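Local coordinates for protein nitroreductase (Bacteroides fragilis NCTC 9343, PDB 3EK3) that binds flavin mononucleotide and, as in other nitroreductase-family flavoproteins, probably uses it for the NAD(P)H-linked reduction or oxidation of nitrogenous compounds, at residues A[30-35]-A[125-130]; A[47-52]-A[114-119]; A[135-140]-A[162-167]; A[145-150]-A[158-163]. All coordinates share one frame; numbering follows the deposited sequence. Where two conformers were deposited one is given.

Contact 1: A[30-35]-A[125-130]; sequences LNAILE and TSLGIA
A Schellman motif closes helix 109-126, and the two apolar residues either side of its glycine, Leu127 and Ile129, are the ones that meet Ala32 and Ile33 of helix 27-38. Gly128, at positive phi, is the C-prime residue: its N bonds to Thr125 O at 3.1 Å while Ile129 N turns back to Ala124 O, and the chain then leaves toward strand 130-134.

From the turn, Leu127 reaches back to helix 27-38 with one branch. Its CD1 lies 4.0 Å from Ile33 CG1 and 4.2 Å from Ala32 CB, and the Leu127 and Ile33 side chains run past one another in opposite directions. Ile33 holds CG1 beside its backbone N (chi1 -71°), and the extended second torsion (165°) carries CD1 on toward Ile129; there Ile33 CD1 sits 3.9 Å from Ile129 CD1 and 4.2 Å from Ile129 CG2, the two chains crossing at a slant. Ile129 was modelled in two conformers, so these last distances describe one of them.

Met120, Ala123 and Ala124 of helix 109-126 also pack on Ile33, as does Leu167 of strand 160-168, while Asn5 of the second subunit packs on Leu127. Between the two segments every touch is carbon on carbon, so the direct contact is apolar and relies on van der Waals packing, with Ala32 and Leu127 still partly exposed.

Contact 2: A[47-52]-A[114-119]; sequences ETWHFT and ACAIEN
The shortest hydrogen bond within the two segments, 2.8 Å from Glu118 N to Ala114 O, spans one turn of helix 109-126 around Ala116, whose methyl is what Trp49 and Phe51 touch. In this nitroreductase fold the helix lies against strand 50-54, outermost of the antiparallel sheet within this chain, and the residue just before it, and the contact is made of two aromatic rings converging on one small residue.

Phe51 comes closest. Its CE1 is 3.7 Å and its CZ 4.0 Å from Ala116 CB, the methyl approaching the ring obliquely. Trp49 brings the CE3-CZ3 bond of its six-membered ring to the same methyl, with Trp49 CZ3 4.0 Å from Ala116 CB. It gets there with an indole whose CG is wedged between the backbone N and the carbonyl carbon (chi1 43°), a crowded position for a side chain. The rings also meet each other, and Glu47 CA lies over the indole face opposite Phe51, so the indole has a neighbour over each face, both offset toward the rim.

All three touching residues are buried. Met120 and Val100 pack on Phe51, and Phe51 and Thr52 pair in a parallel ladder with a strand of the second subunit, carrying the sheet across the interface. The Trp49 side chain is about 6 Å from a bound FMN, which is not the one held by Asn135 of this chain. On the indole face turned to Phe51, Phe51 CZ stands 3.4 Å above the Trp49 ring plane.

Contact 3: A[135-140]-A[162-167]; sequences NQLGTT and YGCVAL. With FMN (flavin mononucleotide), chain B.
With CG of Leu137 beside its backbone N (chi1 -80°) and SG of Cys164 likewise beside its own (chi1 -58°), the two side chains meet: Leu137 CD1 lies 3.7 Å from Cys164 SG. They join the FMN-binding loop that follows strand 130-134 to strand 160-168, next to a classic beta bulge in which Tyr162 and Gly163 both face Val100.

The loop starts as a type I turn from Asn135 to Gly138, closed by Gly138 N to Asn135 O at 3.2 Å. Two residues beyond the turn, Thr140 OG1 gives a 2.7 Å bond to Gln136 O, and so the backbone around Gln136 is tied down from within the loop.

The start of the loop presents the flavin with two donors, one from the backbone and one from a side chain. Asn135 N reaches FMN O4 at 2.8 Å, and Gln136, its side chain folded back at chi2 (64°), brings NE2 to the same oxygen at 2.9 Å; neither bond is quite straight. Two N-H groups on O4 would be expected to draw electron density from the isoalloxazine and probably favour its reduced form. Asn135 CB also comes within 3.5 Å of FMN N5, the flavin atom through which hydride passes in this class of enzyme.

The Asn135 amide lies beside the flavin, CG 4.0 Å from FMN C6, and directs OD1 toward the strand. Its OD1 accepts from Trp133 NE1, whereas its approach to Tyr162 O brings two acceptors near each other without a bond: Asn135 OD1 and Tyr162 O stand 3.7 Å apart.

Contact 4: A[145-150]-A[158-163]; sequences EVRAYL and NHKVYG
Leu150 and Val161 make the buried, close-packed half of this contact, while Arg147 and Lys160, both partly exposed, make its polar half toward solvent. On the inner side the leucine and valine reach toward each other tip to tip, Leu150 CD1 to Val161 CG2 at 3.9 Å. Leu137 packs on Val161 and Ile99 on both residues, so this apolar pair is enclosed by the sheet and the FMN-binding loop.

The outer half is built round one carbonyl. Arg147 grips His159 O end-on with two nitrogens, NH2 at 2.8 Å and NH1 at 3.0 Å, and the oxygen sits at the edge of the guanidinium, close to its plane. Both bonds are bent, at 145° and 138°, as expected when two N-H groups share one acceptor. The arginine chain leaves the helix extended, then folds at chi2 (51°) and again at chi3, which brings the guanidinium round to the strand.

Arg147 NH2 also has Lys160 close by, with Lys160 CD 4.1 Å and Lys160 NZ 4.5 Å away. Asp142 forms salt bridges with both cations, which gather round its carboxylate, while Arg147 NE bonds to Cys141 O; together these fix the rotation of the guanidinium.

In the fold, the contact places helix 144-153 against the start of strand 160-168, just across the short connection between them. Helix 57-72 packs on the helix through Val146 and Tyr149, and strand 96-102 pairs alongside Lys160, Tyr162 and Gly163.

How the contacts relate
Contacts 3 and 4 share Tyr162 and Gly163, their centres 10 Å apart, and Leu137 joins them: its CB lies 3.6 Å from Val161 CG1. Contacts 1 and 2 both use helix 109-126, and Leu34 CD2 meets Phe51 CB at 4.2 Å. Both helices of the first pair also touch strand 160-168, with Ile117 CG2 3.7 Å from Val165 CG2 and Leu30 CD1 3.9 Å from Leu167 CD1. Contacts 1 and 4 do not touch and lie on opposite sides of the chain's centre, 24 Å between centres. Contact 3 alone bonds to FMN; the side chains of Val161 and Ile129 remain about 11 and 14 Å from a bound FMN.

Contact 1: A[30-35]-A[125-130]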
loop_
_atom_site.group_PDB
_atom_site.type_symbol
_atom_site.label_atom_id
_atom_site.label_comp_id
_atom_site.label_asym_id
_atom_site.label_seq_id
_atom_site.Cartn_x
_atom_site.Cartn_y
_atom_site.Cartn_z
ATOM N N LEU A 30 6.133 4.975 18.660
ATOM C CA LEU A 30 6.724 5.368 17.385
ATOM C C LEU A 30 7.555 4.212 16.873
ATOM O O LEU A 30 7.405 3.836 15.729
ATOM C CB LEU A 30 7.557 6.635 17.514
ATOM C CG LEU A 30 8.276 7.026 16.231
ATOM C CD1 LEU A 30 7.253 7.254 15.104
ATOM C CD2 LEU A 30 9.152 8.250 16.472
ATOM N N ASN A 31 8.390 3.599 17.721
ATOM C CA ASN A 31 9.215 2.467 17.260
ATOM C C ASN A 31 8.386 1.278 16.742
ATOM O O ASN A 31 8.718 0.678 15.729
ATOM C CB ASN A 31 10.145 1.978 18.358
ATOM C CG ASN A 31 11.277 2.951 18.638
ATOM O OD1 ASN A 31 11.774 3.619 17.734
ATOM N ND2 ASN A 31 11.728 2.982 19.889
ATOM N N ALA A 32 7.299 0.980 17.429
ATOM C CA ALA A 32 6.387 -0.110 17.030
ATOM C C ALA A 32 5.748 0.182 15.688
ATOM O O ALA A 32 5.585 -0.725 14.856
ATOM C CB ALA A 32 5.300 -0.304 18.071
ATOM N N ILE A 33 5.362 1.439 15.483
ATOM C CA ILE A 33 4.741 1.863 14.217
ATOM C C ILE A 33 5.757 1.801 13.063
ATOM O O ILE A 33 5.458 1.294 11.989
ATOM C CB ILE A 33 4.176 3.302 14.349
ATOM C CG1 ILE A 33 2.945 3.313 15.259
ATOM C CG2 ILE A 33 3.815 3.892 13.011
ATOM C CD1 ILE A 33 2.534 4.723 15.747
ATOM N N LEU A 34 6.975 2.279 13.302
ATOM C CA LEU A 34 7.981 2.228 12.263
ATOM C C LEU A 34 8.378 0.802 11.929
ATOM O O LEU A 34 8.625 0.485 10.771
ATOM C CB LEU A 34 9.213 3.033 12.645
ATOM C CG LEU A 34 8.965 4.530 12.757
ATOM C CD1 LEU A 34 10.147 5.157 13.566
ATOM C CD2 LEU A 34 8.800 5.204 11.362
ATOM N N GLU A 35 8.451 -0.044 12.946
ATOM C CA GLU A 35 8.788 -1.443 12.739
ATOM C C GLU A 35 7.700 -2.092 11.876
ATOM O O GLU A 35 7.980 -2.924 11.029
ATOM C CB GLU A 35 8.906 -2.169 14.069
ATOM C CG GLU A 35 9.185 -3.684 13.940
ATOM C CD GLU A 35 9.269 -4.369 15.287
ATOM O OE1 GLU A 35 8.375 -4.178 16.131
ATOM O OE2 GLU A 35 10.234 -5.106 15.512
ATOM N N THR A 125 -3.332 2.907 14.641
ATOM C CA THR A 125 -4.712 2.750 15.102
ATOM C C THR A 125 -4.760 1.767 16.255
ATOM O O THR A 125 -5.461 2.009 17.241
ATOM C CB THR A 125 -5.644 2.311 13.961
ATOM O OG1 THR A 125 -5.641 3.293 12.926
ATOM C CG2 THR A 125 -7.081 2.150 14.478
ATOM N N SER A 126 -4.018 0.666 16.150
ATOM C CA SER A 126 -4.054 -0.355 17.227
ATOM C C SER A 126 -3.510 0.155 18.552
ATOM O O SER A 126 -3.784 -0.446 19.586
ATOM C CB SER A 126 -3.285 -1.613 16.828
ATOM O OG SER A 126 -1.897 -1.402 16.976
ATOM N N LEU A 127 -2.778 1.262 18.520
ATOM C CA LEU A 127 -2.177 1.888 19.697
ATOM C C LEU A 127 -2.880 3.175 20.161
ATOM O O LEU A 127 -2.377 3.895 21.041
ATOM C CB LEU A 127 -0.717 2.169 19.389
ATOM C CG LEU A 127 0.167 0.933 19.159
ATOM C CD1 LEU A 127 1.493 1.347 18.487
ATOM C CD2 LEU A 127 0.441 0.174 20.429
ATOM N N GLY A 128 -4.045 3.454 19.580
ATOM C CA GLY A 128 -4.787 4.690 19.847
ATOM C C GLY A 128 -4.223 5.989 19.310
ATOM O O GLY A 128 -4.599 7.072 19.761
ATOM N N ILE A 129 -3.353 5.848 18.320
ATOM C CA ILE A 129 -2.654 6.953 17.683
ATOM C C ILE A 129 -3.292 7.248 16.326
ATOM O O ILE A 129 -3.407 6.355 15.481
ATOM C CB ILE A 129 -1.159 6.597 17.548
ATOM C CG1 ILE A 129 -0.488 6.687 18.920
ATOM C CG2 ILE A 129 -0.465 7.499 16.501
ATOM C CD1 ILE A 129 0.894 6.052 18.992
ATOM N N ALA A 130 -3.747 8.487 16.150
ATOM C CA ALA A 130 -4.345 8.941 14.895
ATOM C C ALA A 130 -3.273 9.086 13.845
ATOM O O ALA A 130 -2.101 9.323 14.155
ATOM C CB ALA A 130 -5.063 10.308 15.087
#

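Contact 2: A[47-52]-A[114-119]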
loop_
_atom_site.group_PDB
_atom_site.type_symbol
_atom_site.label_atom_id
_atom_site.label_comp_id
_atom_site.label_asym_id
_atom_site.label_seq_id
_atom_site.Cartn_x
_atom_site.Cartn_y
_atom_site.Cartn_z
ATOM N N GLU A 47 13.726 -3.935 -0.016
ATOM C CA GLU A 47 13.797 -3.038 1.152
ATOM C C GLU A 47 14.625 -1.777 0.889
ATOM O O GLU A 47 15.459 -1.390 1.727
ATOM C CB GLU A 47 14.414 -3.748 2.352
ATOM C CG GLU A 47 13.630 -4.896 2.865
ATOM C CD GLU A 47 14.307 -5.610 4.015
ATOM O OE1 GLU A 47 15.295 -6.342 3.768
ATOM O OE2 GLU A 47 13.812 -5.472 5.166
ATOM N N THR A 48 14.429 -1.150 -0.272
ATOM C CA THR A 48 15.204 0.023 -0.626
ATOM C C THR A 48 14.605 1.303 -0.018
ATOM O O THR A 48 15.188 2.379 -0.114
ATOM C CB THR A 48 15.332 0.163 -2.161
ATOM O OG1 THR A 48 14.041 -0.052 -2.747
ATOM C CG2 THR A 48 16.306 -0.857 -2.693
ATOM N N TRP A 49 13.436 1.177 0.589
ATOM C CA TRP A 49 12.747 2.310 1.210
ATOM C C TRP A 49 13.554 2.917 2.359
ATOM O O TRP A 49 14.470 2.295 2.919
ATOM C CB TRP A 49 11.367 1.895 1.750
ATOM C CG TRP A 49 11.297 0.549 2.486
ATOM C CD1 TRP A 49 12.221 0.005 3.347
ATOM C CD2 TRP A 49 10.247 -0.400 2.393
ATOM N NE1 TRP A 49 11.808 -1.209 3.772
ATOM C CE2 TRP A 49 10.593 -1.489 3.204
ATOM C CE3 TRP A 49 9.031 -0.439 1.705
ATOM C CZ2 TRP A 49 9.785 -2.603 3.324
ATOM C CZ3 TRP A 49 8.224 -1.541 1.850
ATOM C CH2 TRP A 49 8.608 -2.605 2.645
ATOM N N HIS A 50 13.191 4.143 2.712
ATOM C CA HIS A 50 13.665 4.764 3.939
ATOM C C HIS A 50 12.483 5.438 4.618
ATOM O O HIS A 50 11.600 5.961 3.952
ATOM C CB HIS A 50 14.734 5.825 3.672
ATOM C CG HIS A 50 15.636 6.066 4.842
ATOM N ND1 HIS A 50 16.712 5.253 5.130
ATOM C CD2 HIS A 50 15.601 7.005 5.814
ATOM C CE1 HIS A 50 17.298 5.682 6.239
ATOM N NE2 HIS A 50 16.637 6.739 6.676
ATOM N N PHE A 51 12.516 5.412 5.945
ATOM C CA PHE A 51 11.495 5.977 6.791
ATOM C C PHE A 51 12.156 7.031 7.674
ATOM O O PHE A 51 12.924 6.685 8.559
ATOM C CB PHE A 51 10.887 4.885 7.674
ATOM C CG PHE A 51 10.501 3.611 6.929
ATOM C CD1 PHE A 51 9.555 3.634 5.949
ATOM C CD2 PHE A 51 11.125 2.394 7.210
ATOM C CE1 PHE A 51 9.181 2.465 5.286
ATOM C CE2 PHE A 51 10.761 1.210 6.537
ATOM C CZ PHE A 51 9.791 1.273 5.550
ATOM N N THR A 52 11.870 8.308 7.413
ATOM C CA THR A 52 12.470 9.422 8.142
ATOM C C THR A 52 11.392 10.022 9.034
ATOM O O THR A 52 10.510 10.741 8.571
ATOM C CB THR A 52 13.076 10.485 7.176
ATOM O OG1 THR A 52 13.969 9.827 6.272
ATOM C CG2 THR A 52 13.869 11.527 7.958
ATOM N N ALA A 114 3.516 2.378 -0.146
ATOM C CA ALA A 114 2.110 2.366 0.282
ATOM C C ALA A 114 1.850 1.200 1.213
ATOM O O ALA A 114 1.073 1.311 2.219
ATOM C CB ALA A 114 1.172 2.326 -0.962
ATOM N N CYS A 115 2.477 0.058 0.916
ATOM C CA CYS A 115 2.317 -1.097 1.835
ATOM C C CYS A 115 2.845 -0.786 3.229
ATOM O O CYS A 115 2.214 -1.110 4.239
ATOM C CB CYS A 115 2.983 -2.344 1.288
ATOM S SG CYS A 115 2.169 -3.072 -0.149
ATOM N N ALA A 116 4.025 -0.197 3.282
ATOM C CA ALA A 116 4.667 0.224 4.530
ATOM C C ALA A 116 3.753 1.215 5.261
ATOM O O ALA A 116 3.499 1.105 6.470
ATOM C CB ALA A 116 6.062 0.866 4.217
ATOM N N ILE A 117 3.239 2.176 4.510
ATOM C CA ILE A 117 2.412 3.234 5.059
ATOM C C ILE A 117 1.142 2.632 5.656
ATOM O O ILE A 117 0.772 2.963 6.798
ATOM C CB ILE A 117 2.099 4.309 4.022
ATOM C CG1 ILE A 117 3.345 5.171 3.792
ATOM C CG2 ILE A 117 0.934 5.193 4.499
ATOM C CD1 ILE A 117 3.273 6.055 2.566
ATOM N N GLU A 118 0.483 1.732 4.920
ATOM C CA GLU A 118 -0.731 1.101 5.424
ATOM C C GLU A 118 -0.464 0.347 6.720
ATOM O O GLU A 118 -1.247 0.484 7.650
ATOM C CB GLU A 118 -1.395 0.233 4.362
ATOM C CG GLU A 118 -2.777 -0.344 4.690
ATOM C CD GLU A 118 -3.842 0.709 4.969
ATOM O OE1 GLU A 118 -3.608 1.860 4.648
ATOM O OE2 GLU A 118 -4.924 0.405 5.545
ATOM N N ASN A 119 0.634 -0.391 6.802
ATOM C CA ASN A 119 1.020 -1.027 8.080
ATOM C C ASN A 119 1.125 -0.024 9.242
ATOM O O ASN A 119 0.667 -0.277 10.348
ATOM C CB ASN A 119 2.355 -1.792 7.914
ATOM C CG ASN A 119 2.169 -3.141 7.270
ATOM O OD1 ASN A 119 1.048 -3.506 6.875
ATOM N ND2 ASN A 119 3.268 -3.912 7.172
#

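Contact 3: A[135-140]-A[162-167]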
loop_
_atom_site.group_PDB
_atom_site.type_symbol
_atom_site.label_atom_id
_atom_site.label_comp_id
_atom_site.label_asym_id
_atom_site.label_seq_id
_atom_site.Cartn_x
_atom_site.Cartn_y
_atom_site.Cartn_z
ATOM N N ASN A 135 0.352 13.731 1.287
ATOM C CA ASN A 135 0.871 13.494 -0.079
ATOM C C ASN A 135 1.663 14.633 -0.683
ATOM O O ASN A 135 2.124 14.510 -1.802
ATOM C CB ASN A 135 -0.293 13.133 -1.002
ATOM C CG ASN A 135 0.094 12.142 -2.105
ATOM O OD1 ASN A 135 0.915 11.247 -1.892
ATOM N ND2 ASN A 135 -0.541 12.276 -3.254
ATOM N N GLN A 136 1.852 15.737 0.035
ATOM C CA GLN A 136 2.343 16.958 -0.604
ATOM C C GLN A 136 3.823 16.929 -0.966
ATOM O O GLN A 136 4.266 17.765 -1.761
ATOM C CB GLN A 136 2.016 18.198 0.235
ATOM C CG GLN A 136 0.565 18.558 0.164
ATOM C CD GLN A 136 -0.327 17.499 0.751
ATOM O OE1 GLN A 136 -0.136 17.084 1.898
ATOM N NE2 GLN A 136 -1.352 17.064 -0.018
ATOM N N LEU A 137 4.583 15.963 -0.458
ATOM C CA LEU A 137 6.004 15.849 -0.911
ATOM C C LEU A 137 6.184 15.055 -2.230
ATOM O O LEU A 137 7.245 15.084 -2.819
ATOM C CB LEU A 137 6.875 15.269 0.205
ATOM C CG LEU A 137 7.305 16.267 1.294
ATOM C CD1 LEU A 137 7.943 15.559 2.510
ATOM C CD2 LEU A 137 8.245 17.311 0.709
ATOM N N GLY A 138 5.167 14.350 -2.720
ATOM C CA GLY A 138 5.332 13.625 -3.991
ATOM C C GLY A 138 5.713 14.498 -5.158
ATOM O O GLY A 138 6.607 14.142 -5.937
ATOM N N THR A 139 5.026 15.618 -5.329
ATOM C CA THR A 139 5.275 16.488 -6.493
ATOM C C THR A 139 6.228 17.637 -6.165
ATOM O O THR A 139 6.664 18.379 -7.085
ATOM C CB THR A 139 3.993 17.094 -7.019
ATOM O OG1 THR A 139 3.383 17.829 -5.968
ATOM C CG2 THR A 139 3.056 16.013 -7.533
ATOM N N THR A 140 6.604 17.763 -4.906
ATOM C CA THR A 140 7.477 18.857 -4.471
ATOM C C THR A 140 8.887 18.432 -4.023
ATOM O O THR A 140 9.749 19.298 -3.833
ATOM C CB THR A 140 6.841 19.702 -3.317
ATOM O OG1 THR A 140 6.660 18.888 -2.136
ATOM C CG2 THR A 140 5.550 20.387 -3.763
ATOM N N TYR A 162 7.302 9.036 -1.753
ATOM C CA TYR A 162 6.036 8.483 -2.252
ATOM C C TYR A 162 4.815 8.749 -1.329
ATOM O O TYR A 162 3.661 8.789 -1.809
ATOM C CB TYR A 162 6.235 6.998 -2.537
ATOM C CG TYR A 162 7.135 6.829 -3.754
ATOM C CD1 TYR A 162 6.607 6.895 -5.030
ATOM C CD2 TYR A 162 8.512 6.638 -3.622
ATOM C CE1 TYR A 162 7.455 6.793 -6.169
ATOM C CE2 TYR A 162 9.342 6.545 -4.729
ATOM C CZ TYR A 162 8.820 6.607 -5.994
ATOM O OH TYR A 162 9.635 6.495 -7.116
ATOM N N GLY A 163 5.041 8.866 -0.029
ATOM C CA GLY A 163 3.989 9.333 0.869
ATOM C C GLY A 163 4.521 9.633 2.253
ATOM O O GLY A 163 5.652 9.253 2.576
ATOM N N CYS A 164 3.744 10.379 3.029
ATOM C CA CYS A 164 4.116 10.641 4.413
ATOM C C CYS A 164 2.959 10.253 5.353
ATOM O O CYS A 164 1.786 10.233 4.965
ATOM C CB CYS A 164 4.525 12.102 4.628
ATOM S SG CYS A 164 5.875 12.688 3.617
ATOM N N VAL A 165 3.327 9.948 6.585
ATOM C CA VAL A 165 2.397 9.600 7.627
ATOM C C VAL A 165 2.437 10.597 8.766
ATOM O O VAL A 165 3.427 10.649 9.497
ATOM C CB VAL A 165 2.781 8.220 8.168
ATOM C CG1 VAL A 165 1.867 7.729 9.320
ATOM C CG2 VAL A 165 2.839 7.152 7.019
ATOM N N ALA A 166 1.341 11.349 8.952
ATOM C CA ALA A 166 1.172 12.169 10.127
ATOM C C ALA A 166 0.799 11.250 11.251
ATOM O O ALA A 166 0.005 10.321 11.049
ATOM C CB ALA A 166 0.048 13.234 9.931
ATOM N N LEU A 167 1.360 11.504 12.428
ATOM C CA LEU A 167 1.015 10.724 13.604
ATOM C C LEU A 167 0.822 11.612 14.820
ATOM O O LEU A 167 1.558 12.577 15.029
ATOM C CB LEU A 167 2.119 9.704 13.935
ATOM C CG LEU A 167 2.455 8.584 12.959
ATOM C CD1 LEU A 167 3.772 7.958 13.387
ATOM C CD2 LEU A 167 1.336 7.528 12.856
HETATM N N1 FMN B . -5.432 12.996 3.097
HETATM C C2 FMN B . -4.974 14.274 3.320
HETATM O O2 FMN B . -5.487 14.978 4.195
HETATM N N3 FMN B . -3.963 14.823 2.562
HETATM C C4 FMN B . -3.403 14.097 1.567
HETATM O O4 FMN B . -2.359 14.543 1.062
HETATM C C4A FMN B . -3.853 12.789 1.344
HETATM N N5 FMN B . -3.282 12.031 0.354
HETATM C C5A FMN B . -3.675 10.727 0.125
HETATM C C6 FMN B . -3.038 9.982 -0.868
HETATM C C7 FMN B . -3.388 8.653 -1.096
HETATM C C7M FMN B . -2.558 7.776 -2.033
HETATM C C8 FMN B . -4.366 8.065 -0.284
HETATM C C8M FMN B . -4.424 6.558 -0.188
HETATM C C9 FMN B . -4.997 8.816 0.713
HETATM C C9A FMN B . -4.659 10.148 0.934
HETATM N N10 FMN B . -5.286 10.933 1.917
HETATM C C10 FMN B . -4.853 12.218 2.143
HETATM C "C1'" FMN B . -6.347 10.348 2.818
HETATM C "C2'" FMN B . -7.655 10.151 2.044
HETATM O "O2'" FMN B . -8.296 11.398 1.843
HETATM C "C3'" FMN B . -8.555 9.261 2.885
HETATM O "O3'" FMN B . -7.988 7.969 2.905
HETATM C "C4'" FMN B . -9.979 9.142 2.306
HETATM O "O4'" FMN B . -10.659 10.386 2.407
HETATM C "C5'" FMN B . -10.777 8.068 3.041
HETATM O "O5'" FMN B . -10.931 8.420 4.410
HETATM P P FMN B . -10.442 7.451 5.613
HETATM O O1P FMN B . -10.997 6.104 5.360
HETATM O O2P FMN B . -10.836 8.110 6.948
HETATM O O3P FMN B . -8.946 7.287 5.512
#

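Contact 4: A[145-150]-A[158-163]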
loop_
_atom_site.group_PDB
_atom_site.type_symbol
_atom_site.label_atom_id
_atom_site.label_comp_id
_atom_site.label_asym_id
_atom_site.label_seq_id
_atom_site.Cartn_x
_atom_site.Cartn_y
_atom_site.Cartn_z
ATOM N N GLU A 145 14.687 23.876 -2.947
ATOM C CA GLU A 145 14.667 24.175 -1.522
ATOM C C GLU A 145 14.050 23.059 -0.686
ATOM O O GLU A 145 14.562 22.753 0.396
ATOM C CB GLU A 145 14.002 25.521 -1.229
ATOM C CG GLU A 145 14.790 26.733 -1.779
ATOM C CD GLU A 145 14.578 26.947 -3.283
ATOM O OE1 GLU A 145 13.449 26.718 -3.788
ATOM O OE2 GLU A 145 15.552 27.341 -3.971
ATOM N N VAL A 146 12.990 22.420 -1.185
ATOM C CA VAL A 146 12.416 21.279 -0.479
ATOM C C VAL A 146 13.475 20.179 -0.417
ATOM O O VAL A 146 13.758 19.619 0.641
ATOM C CB VAL A 146 11.119 20.781 -1.172
ATOM C CG1 VAL A 146 10.618 19.490 -0.532
ATOM C CG2 VAL A 146 10.009 21.912 -1.179
ATOM N N ARG A 147 14.114 19.903 -1.554
ATOM C CA ARG A 147 15.094 18.806 -1.589
ATOM C C ARG A 147 16.259 19.045 -0.626
ATOM O O ARG A 147 16.705 18.133 0.075
ATOM C CB ARG A 147 15.600 18.584 -3.028
ATOM C CG ARG A 147 16.678 17.455 -3.140
ATOM C CD ARG A 147 16.299 16.144 -2.496
ATOM N NE ARG A 147 15.157 15.524 -3.177
ATOM C CZ ARG A 147 14.869 14.227 -3.153
ATOM N NH1 ARG A 147 15.599 13.392 -2.462
ATOM N NH2 ARG A 147 13.831 13.776 -3.856
ATOM N N ALA A 148 16.772 20.271 -0.606
ATOM C CA ALA A 148 17.828 20.593 0.332
ATOM C C ALA A 148 17.401 20.297 1.765
ATOM O O ALA A 148 18.192 19.778 2.565
ATOM C CB ALA A 148 18.274 22.065 0.156
ATOM N N TYR A 149 16.143 20.612 2.091
ATOM C CA TYR A 149 15.587 20.357 3.427
ATOM C C TYR A 149 15.505 18.861 3.711
ATOM O O TYR A 149 15.951 18.398 4.754
ATOM C CB TYR A 149 14.215 21.059 3.629
ATOM C CG TYR A 149 14.020 21.399 5.073
ATOM C CD1 TYR A 149 13.565 20.425 5.963
ATOM C CD2 TYR A 149 14.413 22.643 5.591
ATOM C CE1 TYR A 149 13.452 20.679 7.306
ATOM C CE2 TYR A 149 14.310 22.921 6.976
ATOM C CZ TYR A 149 13.849 21.930 7.823
ATOM O OH TYR A 149 13.744 22.126 9.178
ATOM N N LEU A 150 14.978 18.099 2.754
ATOM C CA LEU A 150 14.858 16.641 2.894
ATOM C C LEU A 150 16.228 15.994 3.133
ATOM O O LEU A 150 16.398 15.150 4.016
ATOM C CB LEU A 150 14.208 16.046 1.644
ATOM C CG LEU A 150 12.747 16.450 1.401
ATOM C CD1 LEU A 150 12.279 15.844 0.080
ATOM C CD2 LEU A 150 11.854 15.927 2.545
ATOM N N ASN A 158 18.902 10.093 -3.608
ATOM C CA ASN A 158 18.446 9.324 -4.763
ATOM C C ASN A 158 17.030 8.778 -4.605
ATOM O O ASN A 158 16.577 7.997 -5.433
ATOM C CB ASN A 158 19.419 8.155 -5.034
ATOM C CG ASN A 158 19.345 7.088 -3.976
ATOM O OD1 ASN A 158 19.368 7.381 -2.792
ATOM N ND2 ASN A 158 19.221 5.840 -4.399
ATOM N N HIS A 159 16.344 9.174 -3.540
ATOM C CA HIS A 159 14.984 8.723 -3.299
ATOM C C HIS A 159 14.009 9.775 -3.735
ATOM O O HIS A 159 14.316 10.975 -3.709
ATOM C CB HIS A 159 14.782 8.478 -1.815
ATOM C CG HIS A 159 15.258 7.139 -1.347
ATOM N ND1 HIS A 159 14.780 6.541 -0.195
ATOM C CD2 HIS A 159 16.168 6.286 -1.876
ATOM C CE1 HIS A 159 15.379 5.371 -0.040
ATOM N NE2 HIS A 159 16.227 5.195 -1.048
ATOM N N LYS A 160 12.818 9.337 -4.110
ATOM C CA LYS A 160 11.671 10.225 -4.206
ATOM C C LYS A 160 10.782 9.942 -3.021
ATOM O O LYS A 160 10.865 8.883 -2.415
ATOM C CB LYS A 160 10.891 9.959 -5.484
ATOM C CG LYS A 160 11.704 10.075 -6.760
ATOM C CD LYS A 160 12.527 11.341 -6.826
ATOM C CE LYS A 160 13.206 11.475 -8.188
ATOM N NZ LYS A 160 14.243 12.520 -8.142
ATOM N N VAL A 161 9.929 10.905 -2.669
ATOM C CA VAL A 161 9.051 10.736 -1.513
ATOM C C VAL A 161 7.707 10.269 -2.069
ATOM O O VAL A 161 7.067 11.006 -2.815
ATOM C CB VAL A 161 8.875 12.050 -0.715
ATOM C CG1 VAL A 161 7.870 11.854 0.408
ATOM C CG2 VAL A 161 10.233 12.485 -0.115
ATOM N N TYR A 162 7.302 9.036 -1.753
ATOM C CA TYR A 162 6.036 8.483 -2.252
ATOM C C TYR A 162 4.815 8.749 -1.329
ATOM O O TYR A 162 3.661 8.789 -1.809
ATOM C CB TYR A 162 6.235 6.998 -2.537
ATOM C CG TYR A 162 7.135 6.829 -3.754
ATOM C CD1 TYR A 162 6.607 6.895 -5.030
ATOM C CD2 TYR A 162 8.512 6.638 -3.622
ATOM C CE1 TYR A 162 7.455 6.793 -6.169
ATOM C CE2 TYR A 162 9.342 6.545 -4.729
ATOM C CZ TYR A 162 8.820 6.607 -5.994
ATOM O OH TYR A 162 9.635 6.495 -7.116
ATOM N N GLY A 163 5.041 8.866 -0.029
ATOM C CA GLY A 163 3.989 9.333 0.869
ATOM C C GLY A 163 4.521 9.633 2.253
ATOM O O GLY A 163 5.652 9.253 2.576
#